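Local coordinates for protein Rik1-associated factor 1 (Schizosaccharomyces pombe, PDB 4O9D) that contributes, as a component of the Clr4 methyltransferase complex, to establishing heterochromatin through histone H3 methylation, this piece being its beta-propeller domain, at residues Y38-E43 against K99-L104; K198-Y203 against G213-F218; A232-T237 against S252-N257. One frame throughout, in Å; residues are numbered along the deposited sequence.

Contact 1 (Y38-E43 against K99-L104)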
ATOM      1  N   TYR A  38       1.309   3.800 -10.161  1.00 23.45           N
ATOM      2  CA  TYR A  38       1.846   4.450 -11.337  1.00 24.02           C
ATOM      3  C   TYR A  38       2.800   3.466 -12.002  1.00 28.80           C
ATOM      4  O   TYR A  38       3.456   2.682 -11.327  1.00 23.54           O
ATOM      5  CB  TYR A  38       2.606   5.723 -10.958  1.00 27.80           C
ATOM      6  CG  TYR A  38       1.838   6.665 -10.073  1.00 24.54           C
ATOM      7  CD1 TYR A  38       0.974   7.621 -10.611  1.00 26.25           C
ATOM      8  CD2 TYR A  38       1.997   6.626  -8.691  1.00 28.61           C
ATOM      9  CE1 TYR A  38       0.264   8.498  -9.792  1.00 24.41           C
ATOM     10  CE2 TYR A  38       1.309   7.498  -7.863  1.00 24.34           C
ATOM     11  CZ  TYR A  38       0.445   8.439  -8.415  1.00 29.24           C
ATOM     12  OH  TYR A  38      -0.232   9.311  -7.578  1.00 26.50           O
ATOM     13  N   ASN A  39       2.873   3.487 -13.324  1.00 24.16           N
ATOM     14  CA  ASN A  39       3.781   2.575 -13.990  1.00 28.26           C
ATOM     15  C   ASN A  39       5.178   3.179 -13.972  1.00 32.05           C
ATOM     16  O   ASN A  39       5.332   4.377 -13.691  1.00 31.51           O
ATOM     17  CB  ASN A  39       3.261   2.182 -15.380  1.00 28.12           C
ATOM     18  CG  ASN A  39       3.426   3.251 -16.422  1.00 30.06           C
ATOM     19  OD1 ASN A  39       3.702   4.423 -16.139  1.00 34.39           O
ATOM     20  ND2 ASN A  39       3.262   2.837 -17.676  1.00 32.77           N
ATOM     21  N   PRO A  40       6.205   2.351 -14.194  1.00 32.47           N
ATOM     22  CA  PRO A  40       7.563   2.883 -13.987  1.00 34.62           C
ATOM     23  C   PRO A  40       7.784   4.204 -14.736  1.00 37.09           C
ATOM     24  O   PRO A  40       8.304   5.156 -14.152  1.00 37.16           O
ATOM     25  CB  PRO A  40       8.472   1.782 -14.542  1.00 33.41           C
ATOM     26  CG  PRO A  40       7.634   0.511 -14.435  1.00 39.81           C
ATOM     27  CD  PRO A  40       6.198   0.945 -14.642  1.00 33.98           C
ATOM     28  N   LEU A  41       7.351   4.251 -16.000  1.00 36.17           N
ATOM     29  CA  LEU A  41       7.527   5.420 -16.856  1.00 35.27           C
ATOM     30  C   LEU A  41       6.714   6.612 -16.377  1.00 39.07           C
ATOM     31  O   LEU A  41       6.888   7.726 -16.879  1.00 44.51           O
ATOM     32  CB  LEU A  41       7.108   5.078 -18.290  1.00 38.68           C
ATOM     33  CG  LEU A  41       7.912   3.977 -18.980  1.00 40.73           C
ATOM     34  CD1 LEU A  41       7.253   3.520 -20.286  1.00 47.44           C
ATOM     35  CD2 LEU A  41       9.337   4.426 -19.233  1.00 43.20           C
ATOM     36  N   CYS A  42       5.818   6.384 -15.420  1.00 32.76           N
ATOM     37  CA  CYS A  42       4.877   7.422 -14.971  1.00 33.79           C
ATOM     38  C   CYS A  42       4.078   7.983 -16.163  1.00 34.74           C
ATOM     39  O   CYS A  42       3.872   9.184 -16.283  1.00 35.51           O
ATOM     40  CB  CYS A  42       5.607   8.539 -14.213  1.00 34.19           C
ATOM     41  SG  CYS A  42       4.506   9.613 -13.221  1.00 39.26           S
ATOM     42  N   GLU A  43       3.626   7.080 -17.030  1.00 34.57           N
ATOM     43  CA  GLU A  43       2.801   7.416 -18.194  1.00 37.48           C
ATOM     44  C   GLU A  43       1.354   7.005 -17.982  1.00 35.30           C
ATOM     45  O   GLU A  43       0.448   7.509 -18.654  1.00 33.84           O
ATOM     46  CB  GLU A  43       3.352   6.714 -19.440  1.00 37.47           C
ATOM     47  CG  GLU A  43       4.569   7.413 -20.019  1.00 41.79           C
ATOM     48  CD  GLU A  43       5.250   6.643 -21.137  1.00 46.51           C
ATOM     49  OE1 GLU A  43       6.272   7.158 -21.644  1.00 48.43           O
ATOM     50  OE2 GLU A  43       4.784   5.534 -21.500  1.00 46.51           O
ATOM     51  N   LYS A  99       7.329  -4.327 -14.168  1.00 29.40           N
ATOM     52  CA  LYS A  99       8.583  -3.590 -14.384  1.00 30.25           C
ATOM     53  C   LYS A  99       8.855  -3.357 -15.884  1.00 35.07           C
ATOM     54  O   LYS A  99       9.565  -2.420 -16.257  1.00 32.35           O
ATOM     55  CB  LYS A  99       9.757  -4.327 -13.732  1.00 31.42           C
ATOM     56  CG  LYS A  99       9.616  -4.486 -12.215  1.00 31.40           C
ATOM     57  CD  LYS A  99       9.252  -3.157 -11.549  1.00 36.70           C
ATOM     58  CE  LYS A  99       9.425  -3.213 -10.024  1.00 39.53           C
ATOM     59  NZ  LYS A  99       9.353  -1.845  -9.405  1.00 40.58           N
ATOM     60  N   GLY A 100       8.292  -4.211 -16.736  1.00 29.68           N
ATOM     61  CA  GLY A 100       8.413  -4.050 -18.181  1.00 33.67           C
ATOM     62  C   GLY A 100       7.386  -3.082 -18.774  1.00 36.16           C
ATOM     63  O   GLY A 100       7.344  -2.873 -19.988  1.00 35.05           O
ATOM     64  N   ASN A 101       6.549  -2.502 -17.918  1.00 32.87           N
ATOM     65  CA  ASN A 101       5.580  -1.483 -18.336  1.00 36.00           C
ATOM     66  C   ASN A 101       4.446  -1.976 -19.234  1.00 35.62           C
ATOM     67  O   ASN A 101       3.669  -1.162 -19.738  1.00 38.32           O
ATOM     68  CB  ASN A 101       6.286  -0.325 -19.068  1.00 40.70           C
ATOM     69  CG  ASN A 101       7.110   0.564 -18.139  1.00 40.86           C
ATOM     70  OD1 ASN A 101       6.582   1.489 -17.503  1.00 41.91           O
ATOM     71  ND2 ASN A 101       8.415   0.320 -18.094  1.00 38.74           N
ATOM     72  N   LEU A 102       4.325  -3.281 -19.457  1.00 32.74           N
ATOM     73  CA  LEU A 102       3.252  -3.763 -20.334  1.00 28.81           C
ATOM     74  C   LEU A 102       1.984  -4.154 -19.587  1.00 32.99           C
ATOM     75  O   LEU A 102       0.877  -4.082 -20.138  1.00 28.04           O
ATOM     76  CB  LEU A 102       3.738  -4.950 -21.169  1.00 35.07           C
ATOM     77  CG  LEU A 102       4.653  -4.574 -22.331  1.00 37.08           C
ATOM     78  CD1 LEU A 102       5.006  -5.817 -23.144  1.00 39.93           C
ATOM     79  CD2 LEU A 102       3.986  -3.512 -23.209  1.00 40.17           C
ATOM     80  N   PHE A 103       2.131  -4.573 -18.332  1.00 28.33           N
ATOM     81  CA  PHE A 103       1.024  -5.234 -17.650  1.00 27.19           C
ATOM     82  C   PHE A 103       0.713  -4.623 -16.296  1.00 26.82           C
ATOM     83  O   PHE A 103       1.572  -3.988 -15.684  1.00 24.70           O
ATOM     84  CB  PHE A 103       1.347  -6.730 -17.479  1.00 24.54           C
ATOM     85  CG  PHE A 103       1.583  -7.446 -18.798  1.00 30.45           C
ATOM     86  CD1 PHE A 103       0.513  -7.773 -19.625  1.00 29.37           C
ATOM     87  CD2 PHE A 103       2.871  -7.766 -19.215  1.00 31.68           C
ATOM     88  CE1 PHE A 103       0.725  -8.416 -20.853  1.00 33.23           C
ATOM     89  CE2 PHE A 103       3.090  -8.405 -20.439  1.00 31.81           C
ATOM     90  CZ  PHE A 103       2.019  -8.732 -21.251  1.00 29.83           C
ATOM     91  N   LEU A 104      -0.530  -4.818 -15.861  1.00 24.54           N
ATOM     92  CA  LEU A 104      -0.968  -4.443 -14.522  1.00 28.47           C
ATOM     93  C   LEU A 104      -1.370  -5.707 -13.744  1.00 25.81           C
ATOM     94  O   LEU A 104      -2.152  -6.513 -14.238  1.00 22.05           O
ATOM     95  CB  LEU A 104      -2.162  -3.492 -14.605  1.00 26.21           C
ATOM     96  CG  LEU A 104      -2.811  -3.081 -13.276  1.00 29.37           C
ATOM     97  CD1 LEU A 104      -1.870  -2.203 -12.434  1.00 25.05           C
ATOM     98  CD2 LEU A 104      -4.178  -2.367 -13.491  1.00 29.54           C
TER
HETATM   99  O   HOH W   1       2.183   0.243 -18.072  1.00 37.84           O
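Asn101 presents its side-chain amide to the turn at Pro40 and Leu41, with OD1 as the focus of the contact. The backbone N of Leu41 donates to Asn101 OD1 at 3.2 Å; the bond is fairly straight (159°) and arrives on a lone pair in the carbonyl plane. Carbon crowds the same oxygen: Pro40 CD lies 2.9 Å from Asn101 OD1, a tight approach, and the branch carbon Leu41 CG is 3.2 Å from it. The side chains of Pro40 and Asn101 approach from opposite directions, while Leu41 CG and CD1 pass obliquely across the Asn101 amide, CD1 resting against Asn101 CG. A water joins the two segments a second time, accepting from Asn39 ND2 at 2.8 Å and donating to Asn101 O at 2.6 Å. In the beta propeller this pairs two hairpin loops at the surface: 38-43 links strands 33-38 and 44-49 of one blade, and 99-104 leads into strand 103-108 of the next, within the first WD repeat. Behind the first shell, Asn39 opens a type I turn closed by Cys42 N bonding to Asn39 O. Asn39 CG stands between the backbone N and the carbonyl carbon (chi1 76°), which lets OD1 reach forward across the turn to Glu43 N at 2.8 Å and also take the N-H of Lys44; the side chain packs on Phe97 of strand 87-97. On the side of 99-104, Asp142 OD1 accepts from Lys99 N.

Contact 2 (K198-Y203 against G213-F218)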
ATOM      1  N   LYS A 198      15.076 -11.892  -0.897  1.00 24.85           N
ATOM      2  CA  LYS A 198      14.314 -12.534   0.182  1.00 24.13           C
ATOM      3  C   LYS A 198      12.910 -11.911   0.180  1.00 24.92           C
ATOM      4  O   LYS A 198      12.712 -10.826  -0.377  1.00 24.07           O
ATOM      5  CB  LYS A 198      14.989 -12.312   1.547  1.00 29.88           C
ATOM      6  CG  LYS A 198      16.489 -12.665   1.617  1.00 31.18           C
ATOM      7  CD  LYS A 198      16.708 -14.172   1.416  1.00 31.80           C
ATOM      8  CE  LYS A 198      18.199 -14.539   1.384  1.00 39.97           C
ATOM      9  NZ  LYS A 198      18.440 -16.002   1.644  1.00 37.29           N
ATOM     10  N   VAL A 199      11.962 -12.589   0.811  1.00 17.97           N
ATOM     11  CA  VAL A 199      10.567 -12.172   0.839  1.00 19.17           C
ATOM     12  C   VAL A 199      10.201 -12.079   2.306  1.00 22.24           C
ATOM     13  O   VAL A 199      10.340 -13.049   3.059  1.00 21.52           O
ATOM     14  CB  VAL A 199       9.658 -13.212   0.167  1.00 22.87           C
ATOM     15  CG1 VAL A 199       8.184 -12.763   0.197  1.00 19.62           C
ATOM     16  CG2 VAL A 199      10.146 -13.468  -1.261  1.00 22.30           C
ATOM     17  N   ILE A 200       9.760 -10.896   2.714  1.00 21.59           N
ATOM     18  CA  ILE A 200       9.314 -10.669   4.075  1.00 20.05           C
ATOM     19  C   ILE A 200       7.796 -10.819   4.077  1.00 22.80           C
ATOM     20  O   ILE A 200       7.109 -10.241   3.234  1.00 20.47           O
ATOM     21  CB  ILE A 200       9.686  -9.222   4.526  1.00 18.74           C
ATOM     22  CG1 ILE A 200      11.199  -8.983   4.397  1.00 18.11           C
ATOM     23  CG2 ILE A 200       9.186  -8.956   5.929  1.00 18.22           C
ATOM     24  CD1 ILE A 200      11.555  -7.440   4.220  1.00 27.32           C
ATOM     25  N   ILE A 201       7.259 -11.596   5.005  1.00 16.40           N
ATOM     26  CA  ILE A 201       5.810 -11.708   5.119  1.00 16.86           C
ATOM     27  C   ILE A 201       5.310 -11.357   6.525  1.00 21.29           C
ATOM     28  O   ILE A 201       5.811 -11.870   7.534  1.00 19.81           O
ATOM     29  CB  ILE A 201       5.326 -13.121   4.826  1.00 20.11           C
ATOM     30  CG1 ILE A 201       5.782 -13.567   3.438  1.00 22.20           C
ATOM     31  CG2 ILE A 201       3.783 -13.201   4.927  1.00 21.18           C
ATOM     32  CD1 ILE A 201       5.179 -14.878   3.006  1.00 22.02           C
ATOM     33  N   GLY A 202       4.275 -10.537   6.582  1.00 18.38           N
ATOM     34  CA  GLY A 202       3.716 -10.142   7.866  1.00 21.01           C
ATOM     35  C   GLY A 202       2.390 -10.830   8.024  1.00 21.16           C
ATOM     36  O   GLY A 202       1.612 -10.872   7.070  1.00 18.73           O
ATOM     37  N   TYR A 203       2.140 -11.377   9.218  1.00 18.42           N
ATOM     38  CA  TYR A 203       0.908 -12.106   9.486  1.00 20.68           C
ATOM     39  C   TYR A 203       0.030 -11.395  10.527  1.00 22.43           C
ATOM     40  O   TYR A 203       0.538 -10.722  11.439  1.00 21.51           O
ATOM     41  CB  TYR A 203       1.224 -13.536   9.978  1.00 20.59           C
ATOM     42  CG  TYR A 203       2.006 -14.389   9.000  1.00 19.48           C
ATOM     43  CD1 TYR A 203       3.391 -14.271   8.886  1.00 23.15           C
ATOM     44  CD2 TYR A 203       1.371 -15.351   8.219  1.00 23.78           C
ATOM     45  CE1 TYR A 203       4.125 -15.073   7.988  1.00 22.15           C
ATOM     46  CE2 TYR A 203       2.095 -16.144   7.311  1.00 18.98           C
ATOM     47  CZ  TYR A 203       3.460 -16.009   7.215  1.00 22.99           C
ATOM     48  OH  TYR A 203       4.167 -16.802   6.327  1.00 21.32           O
ATOM     49  N   GLY A 213      -0.174 -12.710  15.402  1.00 24.76           N
ATOM     50  CA  GLY A 213       0.443 -12.731  14.087  1.00 22.76           C
ATOM     51  C   GLY A 213       1.931 -12.906  14.285  1.00 24.56           C
ATOM     52  O   GLY A 213       2.399 -13.323  15.372  1.00 21.70           O
ATOM     53  N   CYS A 214       2.687 -12.564  13.252  1.00 21.68           N
ATOM     54  CA  CYS A 214       4.149 -12.636  13.321  1.00 22.17           C
ATOM     55  C   CYS A 214       4.767 -12.082  12.027  1.00 22.20           C
ATOM     56  O   CYS A 214       4.050 -11.715  11.091  1.00 21.30           O
ATOM     57  CB  CYS A 214       4.594 -14.081  13.526  1.00 23.93           C
ATOM     58  SG  CYS A 214       4.083 -15.183  12.195  1.00 27.22           S
ATOM     59  N   LEU A 215       6.096 -12.024  12.005  1.00 19.96           N
ATOM     60  CA  LEU A 215       6.849 -11.537  10.859  1.00 22.41           C
ATOM     61  C   LEU A 215       7.903 -12.597  10.494  1.00 24.66           C
ATOM     62  O   LEU A 215       8.678 -13.028  11.363  1.00 22.03           O
ATOM     63  CB  LEU A 215       7.497 -10.185  11.214  1.00 20.31           C
ATOM     64  CG  LEU A 215       8.142  -9.422  10.055  1.00 22.95           C
ATOM     65  CD1 LEU A 215       7.028  -8.910   9.099  1.00 19.55           C
ATOM     66  CD2 LEU A 215       9.001  -8.303  10.584  1.00 23.82           C
ATOM     67  N   ALA A 216       7.882 -13.074   9.242  1.00 19.87           N
ATOM     68  CA  ALA A 216       8.787 -14.142   8.804  1.00 19.73           C
ATOM     69  C   ALA A 216       9.574 -13.788   7.542  1.00 23.19           C
ATOM     70  O   ALA A 216       9.215 -12.853   6.809  1.00 23.78           O
ATOM     71  CB  ALA A 216       8.011 -15.428   8.562  1.00 22.92           C
ATOM     72  N   LEU A 217      10.643 -14.543   7.287  1.00 22.62           N
ATOM     73  CA  LEU A 217      11.457 -14.314   6.109  1.00 20.63           C
ATOM     74  C   LEU A 217      11.536 -15.576   5.263  1.00 26.04           C
ATOM     75  O   LEU A 217      11.639 -16.681   5.809  1.00 22.39           O
ATOM     76  CB  LEU A 217      12.864 -13.915   6.524  1.00 18.32           C
ATOM     77  CG  LEU A 217      13.761 -13.316   5.432  1.00 27.33           C
ATOM     78  CD1 LEU A 217      13.281 -11.899   4.984  1.00 22.39           C
ATOM     79  CD2 LEU A 217      15.234 -13.291   5.917  1.00 27.68           C
ATOM     80  N   PHE A 218      11.517 -15.404   3.938  1.00 25.28           N
ATOM     81  CA  PHE A 218      11.653 -16.525   2.998  1.00 23.26           C
ATOM     82  C   PHE A 218      12.775 -16.233   1.976  1.00 29.68           C
ATOM     83  O   PHE A 218      13.060 -15.073   1.662  1.00 23.80           O
ATOM     84  CB  PHE A 218      10.339 -16.741   2.247  1.00 25.37           C
ATOM     85  CG  PHE A 218       9.233 -17.339   3.081  1.00 23.04           C
ATOM     86  CD1 PHE A 218       8.463 -16.539   3.924  1.00 24.26           C
ATOM     87  CD2 PHE A 218       8.947 -18.690   2.995  1.00 23.07           C
ATOM     88  CE1 PHE A 218       7.436 -17.098   4.688  1.00 27.79           C
ATOM     89  CE2 PHE A 218       7.935 -19.254   3.746  1.00 26.59           C
ATOM     90  CZ  PHE A 218       7.179 -18.465   4.601  1.00 23.46           C
TER
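Tyr203 N donates to Cys214 O at 2.7 Å, nearly along the C=O axis, and the edge of the Tyr203 ring lies beside that oxygen, Tyr203 CD1 being 3.4 Å from Cys214 O with the oxygen in the ring plane. The bond belongs to an antiparallel beta hairpin, strands 198-204 and 214-219, which are the two middle strands of a four-stranded propeller blade. Val199 with Phe218 and Ile201 with Ala216 are hydrogen-bonded pairs, straightest at Ala216 N to Ile201 O (172°). On the face bearing Ile200, the delta methyls of the leucines lean across to the partner strand: Leu217 CD1 lies 3.6 Å from Ile200 CG1, and Leu215 CD1 reaches Ile200 CG2 and rests against the alpha carbon of Gly202. Both leucines reach over because CG stands opposite the backbone N (chi1 -166° at Leu217). The opposite face, bearing Val199, Ile201 and Ala216, also carries the rings of Tyr203 and Phe218. Ile201 CG2 covers one face of the Tyr203 ring near its rim, Ile201 CD1 meets Phe218 CE1 at 3.6 Å, and Leu171 of strand 165-171, in the preceding blade, packs on Val199, Ile201 and Phe218. Cys214 SG approaches the Tyr203 ring obliquely, 4.3 Å from its centroid. At the strand end, Lys198 forms a salt bridge with Asp219. Tyr203 OH lies at the edge of the Phe218 ring, 3.7 Å from Phe218 CE1.

Contact 3 (A232-T237 against S252-N257)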
ATOM      1  N   ALA A 232       7.407 -10.859  19.689  1.00 21.88           N
ATOM      2  CA  ALA A 232       6.258 -11.616  20.169  1.00 21.09           C
ATOM      3  C   ALA A 232       5.285 -11.882  19.022  1.00 24.07           C
ATOM      4  O   ALA A 232       5.403 -11.247  17.948  1.00 23.19           O
ATOM      5  CB  ALA A 232       5.552 -10.813  21.269  1.00 20.72           C
ATOM      6  N   ASP A 233       4.303 -12.767  19.245  1.00 21.16           N
ATOM      7  CA  ASP A 233       3.211 -12.939  18.277  1.00 23.09           C
ATOM      8  C   ASP A 233       2.246 -11.771  18.416  1.00 25.69           C
ATOM      9  O   ASP A 233       1.618 -11.603  19.469  1.00 24.46           O
ATOM     10  CB  ASP A 233       2.481 -14.279  18.450  1.00 27.45           C
ATOM     11  CG  ASP A 233       3.148 -15.421  17.660  1.00 34.53           C
ATOM     12  OD1 ASP A 233       4.388 -15.364  17.453  1.00 32.74           O
ATOM     13  OD2 ASP A 233       2.429 -16.359  17.233  1.00 33.09           O
ATOM     14  N   GLU A 234       2.188 -10.949  17.363  1.00 22.10           N
ATOM     15  CA  GLU A 234       1.492  -9.663  17.352  1.00 22.21           C
ATOM     16  C   GLU A 234       0.985  -9.487  15.912  1.00 24.68           C
ATOM     17  O   GLU A 234       1.560 -10.052  14.978  1.00 21.62           O
ATOM     18  CB  GLU A 234       2.453  -8.509  17.707  1.00 22.35           C
ATOM     19  CG  GLU A 234       3.140  -8.660  19.087  1.00 24.27           C
ATOM     20  CD  GLU A 234       4.318  -7.704  19.307  1.00 27.59           C
ATOM     21  OE1 GLU A 234       4.782  -7.017  18.359  1.00 26.18           O
ATOM     22  OE2 GLU A 234       4.797  -7.664  20.450  1.00 28.28           O
ATOM     23  N   ALA A 235      -0.081  -8.717  15.742  1.00 24.35           N
ATOM     24  CA  ALA A 235      -0.698  -8.517  14.430  1.00 23.06           C
ATOM     25  C   ALA A 235       0.028  -7.401  13.693  1.00 22.20           C
ATOM     26  O   ALA A 235      -0.104  -6.218  14.039  1.00 24.25           O
ATOM     27  CB  ALA A 235      -2.171  -8.169  14.585  1.00 23.70           C
ATOM     28  N   PHE A 236       0.767  -7.770  12.661  1.00 21.27           N
ATOM     29  CA  PHE A 236       1.499  -6.796  11.883  1.00 21.01           C
ATOM     30  C   PHE A 236       0.587  -6.093  10.894  1.00 20.75           C
ATOM     31  O   PHE A 236      -0.247  -6.719  10.242  1.00 22.32           O
ATOM     32  CB  PHE A 236       2.716  -7.432  11.220  1.00 21.32           C
ATOM     33  CG  PHE A 236       3.830  -7.656  12.188  1.00 22.58           C
ATOM     34  CD1 PHE A 236       3.776  -8.705  13.091  1.00 22.42           C
ATOM     35  CD2 PHE A 236       4.893  -6.780  12.250  1.00 19.08           C
ATOM     36  CE1 PHE A 236       4.774  -8.874  14.032  1.00 24.06           C
ATOM     37  CE2 PHE A 236       5.891  -6.949  13.189  1.00 20.88           C
ATOM     38  CZ  PHE A 236       5.837  -7.982  14.074  1.00 22.05           C
ATOM     39  N   THR A 237       0.760  -4.775  10.827  1.00 20.23           N
ATOM     40  CA  THR A 237      -0.140  -3.892  10.123  1.00 21.29           C
ATOM     41  C   THR A 237       0.535  -3.170   8.966  1.00 22.23           C
ATOM     42  O   THR A 237      -0.135  -2.740   8.048  1.00 21.93           O
ATOM     43  CB  THR A 237      -0.757  -2.818  11.074  1.00 24.20           C
ATOM     44  OG1 THR A 237       0.277  -2.025  11.696  1.00 23.39           O
ATOM     45  CG2 THR A 237      -1.615  -3.472  12.163  1.00 22.38           C
ATOM     46  N   SER A 252       3.189  -3.309  14.440  1.00 20.74           N
ATOM     47  CA  SER A 252       2.163  -4.244  14.850  1.00 21.62           C
ATOM     48  C   SER A 252       1.232  -3.648  15.912  1.00 24.07           C
ATOM     49  O   SER A 252       1.587  -2.683  16.590  1.00 21.39           O
ATOM     50  CB  SER A 252       2.827  -5.503  15.426  1.00 23.12           C
ATOM     51  OG  SER A 252       3.540  -5.154  16.623  1.00 23.38           O
ATOM     52  N   ASN A 253       0.040  -4.239  16.031  1.00 23.95           N
ATOM     53  CA  ASN A 253      -0.861  -3.998  17.158  1.00 25.97           C
ATOM     54  C   ASN A 253      -0.701  -5.173  18.137  1.00 29.11           C
ATOM     55  O   ASN A 253      -0.514  -6.318  17.699  1.00 27.07           O
ATOM     56  CB  ASN A 253      -2.325  -3.920  16.682  1.00 25.64           C
ATOM     57  CG  ASN A 253      -2.590  -2.722  15.743  1.00 24.15           C
ATOM     58  OD1 ASN A 253      -1.838  -1.751  15.730  1.00 25.52           O
ATOM     59  ND2 ASN A 253      -3.652  -2.812  14.959  1.00 25.15           N
ATOM     60  N   THR A 254      -0.769  -4.893  19.442  1.00 30.33           N
ATOM     61  CA  THR A 254      -0.530  -5.903  20.484  1.00 32.83           C
ATOM     62  C   THR A 254      -1.762  -5.984  21.378  1.00 34.41           C
ATOM     63  O   THR A 254      -2.766  -5.335  21.097  1.00 35.00           O
ATOM     64  CB  THR A 254       0.725  -5.562  21.332  1.00 36.26           C
ATOM     65  OG1 THR A 254       0.410  -4.539  22.280  1.00 35.01           O
ATOM     66  CG2 THR A 254       1.872  -5.089  20.445  1.00 29.88           C
ATOM     67  N   LEU A 255      -1.718  -6.757  22.444  1.00 37.04           N
ATOM     68  CA  LEU A 255      -2.863  -6.792  23.339  1.00 40.93           C
ATOM     69  C   LEU A 255      -3.124  -5.392  23.937  1.00 42.65           C
ATOM     70  O   LEU A 255      -4.242  -4.956  24.034  1.00 42.38           O
ATOM     71  CB  LEU A 255      -2.714  -7.858  24.411  1.00 44.43           C
ATOM     72  CG  LEU A 255      -2.603  -9.324  23.998  1.00 49.59           C
ATOM     73  CD1 LEU A 255      -2.471 -10.267  25.180  1.00 50.04           C
ATOM     74  CD2 LEU A 255      -3.706  -9.774  23.102  1.00 48.07           C
ATOM     75  N   SER A 256      -2.065  -4.682  24.266  1.00 39.35           N
ATOM     76  CA  SER A 256      -2.147  -3.292  24.685  1.00 38.80           C
ATOM     77  C   SER A 256      -1.870  -2.298  23.554  1.00 38.44           C
ATOM     78  O   SER A 256      -2.670  -2.130  22.721  1.00 44.65           O
ATOM     79  CB  SER A 256      -1.237  -3.027  25.879  1.00 43.62           C
ATOM     80  OG  SER A 256      -0.224  -3.981  26.006  1.00 49.60           O
ATOM     81  N   ASN A 257      -0.736  -1.644  23.590  1.00 38.94           N
ATOM     82  CA  ASN A 257      -0.338  -0.597  22.706  1.00 38.68           C
ATOM     83  C   ASN A 257       0.283  -1.102  21.414  1.00 36.37           C
ATOM     84  O   ASN A 257       0.436  -2.233  21.227  1.00 38.58           O
ATOM     85  CB  ASN A 257       0.636   0.301  23.442  1.00 42.72           C
ATOM     86  CG  ASN A 257       1.926  -0.407  23.798  1.00 44.63           C
ATOM     87  OD1 ASN A 257       1.931  -1.310  24.608  1.00 49.14           O
ATOM     88  ND2 ASN A 257       3.022   0.008  23.192  1.00 39.30           N
TER
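Two backbone bonds join Ala235 and Asn253 as an antiparallel hydrogen-bonded pair: Asn253 N reaches Ala235 O at 2.8 Å, and Ala235 N returns a longer, more bent bond to Asn253 O (144°). Ser252 CA-H also leans on Ala235 O, so that carbonyl serves two neighbours. The side-chain bond runs from Ser252 to Glu234. Ser252 OG donates to Glu234 OE1 at 2.8 Å, meeting the carboxylate from above its plane rather than within it. Tyr261 OH bonds to the same Glu234 OE1, so two hydroxyls hold one oxygen of this buried acid. Replacing Glu234 by alanine is likely to leave the hydroxyls of Ser252 and Tyr261 without their shared acceptor and open a gap beside the methyl of Thr254.

Packing contacts surround these bonds. Ser252 CB sits over the centre of the Phe236 ring, 3.8 Å from its centroid and only 3° off the normal, a CH-pi contact in a non-hydrogen-bonded pair whose alpha carbons are just 4.0 Å apart. Ser252 OG stands between the backbone N and the carbonyl carbon (chi1 65°), which turns it to Glu234 while CB stays over the ring. The side chain of Glu234 lies beside Thr254, pointing the same way, with Glu234 CD 3.8 Å from Thr254 CG2. The side chains of Thr237 and Asn253 cross at about a right angle, Thr237 CG2 lying 3.5 Å from Asn253 ND2.

This is the open end of the hairpin of strands 235-241 and 247-253 in one propeller blade. Phe236 packs on Leu215 of strand 214-219 in the preceding blade. Towards the following blade, the Asn253 amide accepts from Ile281 N and donates to Asp280 OD1, and Thr237 OG1 bonds to Ser251 OG and to Ile281 O at the start of strand 281-286.

From the N terminus, contact 1 comes first, closing a loop of 55 residues and binding the hairpin loops of two successive blades. Contact 2 follows as a local hairpin with nine residues between its segments, and contact 3 then brings together the beginning and end of the first hairpin of the following blade. All three are in series; none nests within or crosses another. Contacts 2 and 3 touch, their centres about 14 Å apart, through a probable hydrogen bond from Phe236 N to Tyr203 O at 3.2 Å, which ties one blade to the next. Contact 1 lies across the chain's centre from contact 3, about 35 Å away between centres.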